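Local coordinates for protein R.MvaI (Kocuria varians, PDB 2OA9) that probably cleaves double-stranded DNA as a monomeric restriction endonuclease that recognises its target sequence asymmetrically, at residues A[73-87]-A[145-159]. Numbering follows the deposited sequence.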
loop_
_atom_site.group_PDB
_atom_site.type_symbol
_atom_site.label_atom_id
_atom_site.label_comp_id
_atom_site.label_asym_id
_atom_site.label_seq_id
_atom_site.Cartn_x
_atom_site.Cartn_y
_atom_site.Cartn_z
ATOM N N PHE A 73 0.898 3.460 -2.886
ATOM C CA PHE A 73 1.200 4.302 -4.041
ATOM C C PHE A 73 2.694 4.380 -4.224
ATOM O O PHE A 73 3.461 3.999 -3.351
ATOM C CB PHE A 73 0.592 5.717 -3.870
ATOM C CG PHE A 73 1.091 6.476 -2.651
ATOM C CD1 PHE A 73 2.246 7.209 -2.673
ATOM C CD2 PHE A 73 0.371 6.434 -1.471
ATOM C CE1 PHE A 73 2.682 7.925 -1.557
ATOM C CE2 PHE A 73 0.826 7.091 -0.339
ATOM C CZ PHE A 73 1.987 7.842 -0.378
ATOM N N THR A 74 3.111 4.914 -5.362
ATOM C CA THR A 74 4.500 5.225 -5.644
ATOM C C THR A 74 4.598 6.725 -5.886
ATOM O O THR A 74 3.682 7.349 -6.480
ATOM C CB THR A 74 5.046 4.434 -6.879
ATOM O OG1 THR A 74 4.220 4.672 -8.030
ATOM C CG2 THR A 74 4.970 2.957 -6.666
ATOM N N LYS A 75 5.688 7.322 -5.418
ATOM C CA LYS A 75 5.887 8.755 -5.558
ATOM C C LYS A 75 7.311 9.120 -5.232
ATOM O O LYS A 75 7.805 8.794 -4.135
ATOM C CB LYS A 75 4.918 9.557 -4.673
ATOM C CG LYS A 75 5.050 11.100 -4.720
ATOM C CD LYS A 75 4.554 11.652 -6.035
ATOM C CE LYS A 75 4.660 13.159 -6.026
ATOM N NZ LYS A 75 6.075 13.607 -6.170
ATOM N N SER A 76 7.918 9.824 -6.187
ATOM C CA SER A 76 9.251 10.383 -6.041
ATOM C C SER A 76 9.293 11.561 -5.083
ATOM O O SER A 76 8.297 12.236 -4.892
ATOM C CB SER A 76 9.796 10.818 -7.401
ATOM O OG SER A 76 10.174 9.686 -8.167
ATOM N N PRO A 77 10.444 11.814 -4.470
ATOM C CA PRO A 77 10.570 12.971 -3.580
ATOM C C PRO A 77 10.130 14.335 -4.176
ATOM O O PRO A 77 10.245 14.622 -5.388
ATOM C CB PRO A 77 12.058 12.959 -3.208
ATOM C CG PRO A 77 12.450 11.581 -3.311
ATOM C CD PRO A 77 11.689 11.053 -4.509
ATOM N N THR A 78 9.540 15.137 -3.327
ATOM C CA THR A 78 9.190 16.517 -3.687
ATOM C C THR A 78 10.463 17.326 -3.977
ATOM O O THR A 78 10.474 18.157 -4.904
ATOM C CB THR A 78 8.469 17.161 -2.502
ATOM O OG1 THR A 78 7.250 16.470 -2.255
ATOM C CG2 THR A 78 8.000 18.643 -2.809
ATOM N N ASN A 79 11.503 17.102 -3.164
ATOM C CA ASN A 79 12.712 17.944 -3.092
ATOM C C ASN A 79 13.949 17.141 -2.843
ATOM O O ASN A 79 13.909 16.163 -2.102
ATOM C CB ASN A 79 12.590 18.935 -1.907
ATOM C CG ASN A 79 13.890 19.779 -1.656
ATOM O OD1 ASN A 79 14.060 20.876 -2.215
ATOM N ND2 ASN A 79 14.797 19.267 -0.810
ATOM N N PRO A 80 15.086 17.524 -3.382
ATOM C CA PRO A 80 15.207 18.534 -4.441
ATOM C C PRO A 80 14.737 17.967 -5.754
ATOM O O PRO A 80 14.431 16.791 -5.834
ATOM C CB PRO A 80 16.720 18.750 -4.504
ATOM C CG PRO A 80 17.324 17.502 -4.021
ATOM C CD PRO A 80 16.403 17.046 -2.930
ATOM N N ARG A 81 14.728 18.795 -6.787
ATOM C CA ARG A 81 14.525 18.290 -8.143
ATOM C C ARG A 81 15.625 17.274 -8.468
ATOM O O ARG A 81 16.789 17.436 -8.081
ATOM C CB ARG A 81 14.524 19.451 -9.148
ATOM N N GLY A 82 15.239 16.202 -9.140
ATOM C CA GLY A 82 16.220 15.187 -9.509
ATOM C C GLY A 82 16.776 14.437 -8.309
ATOM O O GLY A 82 17.881 13.870 -8.382
ATOM N N ALA A 83 16.027 14.427 -7.200
ATOM C CA ALA A 83 16.452 13.709 -6.009
ATOM C C ALA A 83 16.816 12.240 -6.280
ATOM O O ALA A 83 17.808 11.765 -5.749
ATOM C CB ALA A 83 15.399 13.758 -4.967
ATOM N N ASN A 84 16.014 11.522 -7.075
ATOM C CA ASN A 84 16.262 10.078 -7.209
ATOM C C ASN A 84 17.563 9.790 -7.952
ATOM O O ASN A 84 18.325 8.888 -7.586
ATOM C CB ASN A 84 14.977 9.309 -7.663
ATOM C CG ASN A 84 14.001 8.995 -6.445
ATOM O OD1 ASN A 84 14.296 9.280 -5.265
ATOM N ND2 ASN A 84 12.856 8.405 -6.746
ATOM N N THR A 85 17.917 10.636 -8.914
ATOM C CA THR A 85 19.206 10.581 -9.575
ATOM C C THR A 85 20.373 10.872 -8.642
ATOM O O THR A 85 21.381 10.188 -8.654
ATOM C CB THR A 85 19.240 11.525 -10.774
ATOM O OG1 THR A 85 18.172 11.168 -11.685
ATOM C CG2 THR A 85 20.567 11.438 -11.532
ATOM N N MET A 86 20.232 11.901 -7.788
ATOM C CA MET A 86 21.286 12.149 -6.798
ATOM C C MET A 86 21.478 10.964 -5.876
ATOM O O MET A 86 22.592 10.570 -5.554
ATOM C CB MET A 86 21.002 13.396 -5.973
ATOM C CG MET A 86 22.093 13.754 -4.980
ATOM S SD MET A 86 21.936 12.914 -3.352
ATOM C CE MET A 86 20.502 13.739 -2.795
ATOM N N LEU A 87 20.373 10.386 -5.414
ATOM C CA LEU A 87 20.452 9.321 -4.441
ATOM C C LEU A 87 21.173 8.124 -5.015
ATOM O O LEU A 87 22.021 7.511 -4.372
ATOM C CB LEU A 87 19.075 8.897 -3.954
ATOM C CG LEU A 87 18.309 9.871 -3.076
ATOM C CD1 LEU A 87 16.871 9.359 -2.896
ATOM C CD2 LEU A 87 18.980 10.065 -1.720
ATOM N N ASP A 145 23.111 13.909 5.551
ATOM C CA ASP A 145 22.147 14.526 4.628
ATOM C C ASP A 145 20.748 14.199 5.058
ATOM O O ASP A 145 20.431 13.018 5.207
ATOM C CB ASP A 145 22.415 13.945 3.233
ATOM C CG ASP A 145 21.592 14.566 2.105
ATOM O OD1 ASP A 145 20.971 15.623 2.274
ATOM O OD2 ASP A 145 21.617 14.071 0.949
ATOM N N ASN A 146 19.902 15.214 5.169
ATOM C CA ASN A 146 18.466 15.021 5.366
ATOM C C ASN A 146 17.669 15.962 4.445
ATOM O O ASN A 146 16.528 16.346 4.742
ATOM C CB ASN A 146 18.078 15.163 6.840
ATOM C CG ASN A 146 18.257 16.538 7.348
ATOM O OD1 ASN A 146 18.871 17.401 6.711
ATOM N ND2 ASN A 146 17.720 16.759 8.550
ATOM N N SER A 147 18.250 16.299 3.310
ATOM C CA SER A 147 17.654 17.227 2.351
ATOM C C SER A 147 16.539 16.689 1.496
ATOM O O SER A 147 15.688 17.484 1.024
ATOM C CB SER A 147 18.743 17.837 1.464
ATOM O OG SER A 147 19.271 16.881 0.558
ATOM N N VAL A 148 16.512 15.384 1.282
ATOM C CA VAL A 148 15.543 14.763 0.408
ATOM C C VAL A 148 14.238 14.571 1.175
ATOM O O VAL A 148 14.243 14.057 2.305
ATOM C CB VAL A 148 16.087 13.410 -0.161
ATOM C CG1 VAL A 148 15.012 12.731 -0.930
ATOM C CG2 VAL A 148 17.339 13.636 -1.046
ATOM N N TYR A 149 13.121 15.016 0.591
ATOM C CA TYR A 149 11.842 14.927 1.300
ATOM C C TYR A 149 10.670 14.833 0.383
ATOM O O TYR A 149 10.763 15.161 -0.793
ATOM C CB TYR A 149 11.643 16.090 2.310
ATOM C CG TYR A 149 11.403 17.483 1.732
ATOM C CD1 TYR A 149 10.201 17.821 1.139
ATOM C CD2 TYR A 149 12.362 18.465 1.872
ATOM C CE1 TYR A 149 9.967 19.108 0.669
ATOM C CE2 TYR A 149 12.149 19.756 1.404
ATOM C CZ TYR A 149 10.957 20.067 0.801
ATOM O OH TYR A 149 10.822 21.347 0.310
ATOM N N TRP A 150 9.571 14.386 0.957
ATOM C CA TRP A 150 8.241 14.358 0.341
ATOM C C TRP A 150 7.392 15.308 1.125
ATOM O O TRP A 150 7.308 15.187 2.345
ATOM C CB TRP A 150 7.590 12.953 0.447
ATOM C CG TRP A 150 8.252 11.856 -0.304
ATOM C CD1 TRP A 150 7.888 11.369 -1.525
ATOM C CD2 TRP A 150 9.385 11.089 0.107
ATOM N NE1 TRP A 150 8.705 10.332 -1.895
ATOM C CE2 TRP A 150 9.663 10.157 -0.924
ATOM C CE3 TRP A 150 10.223 11.108 1.227
ATOM C CZ2 TRP A 150 10.729 9.268 -0.843
ATOM C CZ3 TRP A 150 11.262 10.225 1.307
ATOM C CH2 TRP A 150 11.512 9.304 0.276
ATOM N N SER A 151 6.748 16.269 0.487
ATOM C CA SER A 151 5.828 17.106 1.233
ATOM C C SER A 151 4.576 16.371 1.671
ATOM O O SER A 151 4.125 15.437 0.991
ATOM C CB SER A 151 5.401 18.313 0.371
ATOM O OG SER A 151 4.698 17.886 -0.783
ATOM N N PHE A 152 3.980 16.787 2.780
ATOM C CA PHE A 152 2.715 16.194 3.195
ATOM C C PHE A 152 1.656 16.375 2.099
ATOM O O PHE A 152 0.856 15.487 1.880
ATOM C CB PHE A 152 2.166 16.839 4.481
ATOM C CG PHE A 152 2.754 16.322 5.797
ATOM C CD1 PHE A 152 2.091 16.561 6.995
ATOM C CD2 PHE A 152 3.942 15.629 5.839
ATOM C CE1 PHE A 152 2.610 16.120 8.200
ATOM C CE2 PHE A 152 4.474 15.216 7.033
ATOM C CZ PHE A 152 3.813 15.439 8.216
ATOM N N ASP A 153 1.641 17.524 1.423
ATOM C CA ASP A 153 0.619 17.766 0.401
ATOM C C ASP A 153 0.747 16.798 -0.767
ATOM O O ASP A 153 -0.258 16.346 -1.306
ATOM C CB ASP A 153 0.683 19.228 -0.091
ATOM C CG ASP A 153 0.135 20.199 0.940
ATOM O OD1 ASP A 153 0.244 21.426 0.732
ATOM O OD2 ASP A 153 -0.417 19.814 1.997
ATOM N N SER A 154 1.973 16.459 -1.143
ATOM C CA SER A 154 2.192 15.512 -2.221
ATOM C C SER A 154 1.662 14.141 -1.834
ATOM O O SER A 154 1.091 13.444 -2.662
ATOM C CB SER A 154 3.658 15.442 -2.638
ATOM O OG SER A 154 4.492 14.733 -1.727
ATOM N N LEU A 155 1.893 13.762 -0.587
ATOM C CA LEU A 155 1.469 12.455 -0.108
ATOM C C LEU A 155 -0.030 12.414 0.011
ATOM O O LEU A 155 -0.647 11.421 -0.333
ATOM C CB LEU A 155 2.139 12.122 1.236
ATOM C CG LEU A 155 3.663 12.020 1.153
ATOM C CD1 LEU A 155 4.178 11.807 2.562
ATOM C CD2 LEU A 155 4.165 10.953 0.198
ATOM N N GLN A 156 -0.620 13.508 0.476
ATOM C CA GLN A 156 -2.068 13.644 0.522
ATOM C C GLN A 156 -2.711 13.492 -0.857
ATOM O O GLN A 156 -3.711 12.783 -1.000
ATOM C CB GLN A 156 -2.448 14.998 1.093
ATOM C CG GLN A 156 -3.943 15.167 1.251
ATOM C CD GLN A 156 -4.292 15.675 2.625
ATOM O OE1 GLN A 156 -4.514 14.884 3.530
ATOM N NE2 GLN A 156 -4.300 17.001 2.798
ATOM N N ASN A 157 -2.096 14.109 -1.863
ATOM C CA ASN A 157 -2.571 14.033 -3.226
ATOM C C ASN A 157 -2.502 12.600 -3.758
ATOM O O ASN A 157 -3.425 12.167 -4.416
ATOM C CB ASN A 157 -1.771 14.981 -4.139
ATOM C CG ASN A 157 -2.138 14.826 -5.596
ATOM O OD1 ASN A 157 -1.328 14.384 -6.413
ATOM N ND2 ASN A 157 -3.380 15.201 -5.935
ATOM N N GLN A 158 -1.432 11.866 -3.442
ATOM C CA GLN A 158 -1.316 10.473 -3.836
ATOM C C GLN A 158 -2.399 9.619 -3.216
ATOM O O GLN A 158 -3.017 8.758 -3.886
ATOM C CB GLN A 158 0.044 9.925 -3.408
ATOM C CG GLN A 158 1.153 10.431 -4.248
ATOM C CD GLN A 158 0.966 10.030 -5.683
ATOM O OE1 GLN A 158 0.966 8.839 -6.000
ATOM N NE2 GLN A 158 0.732 11.017 -6.554
ATOM N N LEU A 159 -2.653 9.861 -1.940
ATOM C CA LEU A 159 -3.687 9.120 -1.225
ATOM C C LEU A 159 -5.068 9.403 -1.837
ATOM O O LEU A 159 -5.811 8.470 -2.128
ATOM C CB LEU A 159 -3.682 9.437 0.268
ATOM C CG LEU A 159 -2.494 8.912 1.079
ATOM C CD1 LEU A 159 -2.458 9.657 2.394
ATOM C CD2 LEU A 159 -2.526 7.385 1.305
HETATM O O HOH W 1 6.278 13.927 -3.292
#
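Two torsions set the Asn79–Tyr149 pair: Tyr149 holds CG between its own N and carbonyl carbon (chi1 70°), which swings the phenol ring under Asn79 CB, while Asn79 extends CG opposite its backbone N and so carries its amide on along the ring. Asn79 CB makes a CH-pi contact over one ring face, 3.5 Å from the Tyr149 centroid, and the amide plane follows the ring plane to within 14°. Asn79 ND2 continues to Ser147 O in a weak bond. Alongside this pair the backbones form a single antiparallel hydrogen-bonded bridge, Tyr149 N to Asn79 O (3.0 Å) and Asn79 N to Tyr149 O. Thr78 and Asn79 both face Tyr149, with Thr78 N (a weak bond) and Asn79 N sharing Tyr149 O, as in a classic beta bulge. A serine in place of Tyr149 would probably leave Asn79 CB and its amide without the ring they lie on, the amide freer to turn.

Thr78 OG1 accepts a nearly straight bond from Ser151 N (2.8 Å, 172°). One water joins this hydroxyl to Ser154 OG and accepts from Lys75 NZ. Ser151 OG, in turn, caps the following helix by accepting from Ser154 N. On the face of the strand opposite Tyr149, Trp150 NE1 donates to Lys75 O (2.9 Å), which lies close to the indole plane, while Pro77 CA sits over the five-membered ring. Val148 parts its methyls, CG1 against Pro77 CG and CG2 against Met86 CE (3.6 Å). At the far end Gln158 CB rests on a face of Phe73, and Leu155 CD2 meets the ring edge.

Strand 69-74 thus packs on helix 152-162, while the loop that follows it, leading into helix 83-91, pairs with strand 143-151; each strand is outermost in its antiparallel sheet. Phe232 of strand 225-235 stacks on Phe73 and meets Trp150 edge-to-face, and helix 195-204 packs against Phe73 and Leu155.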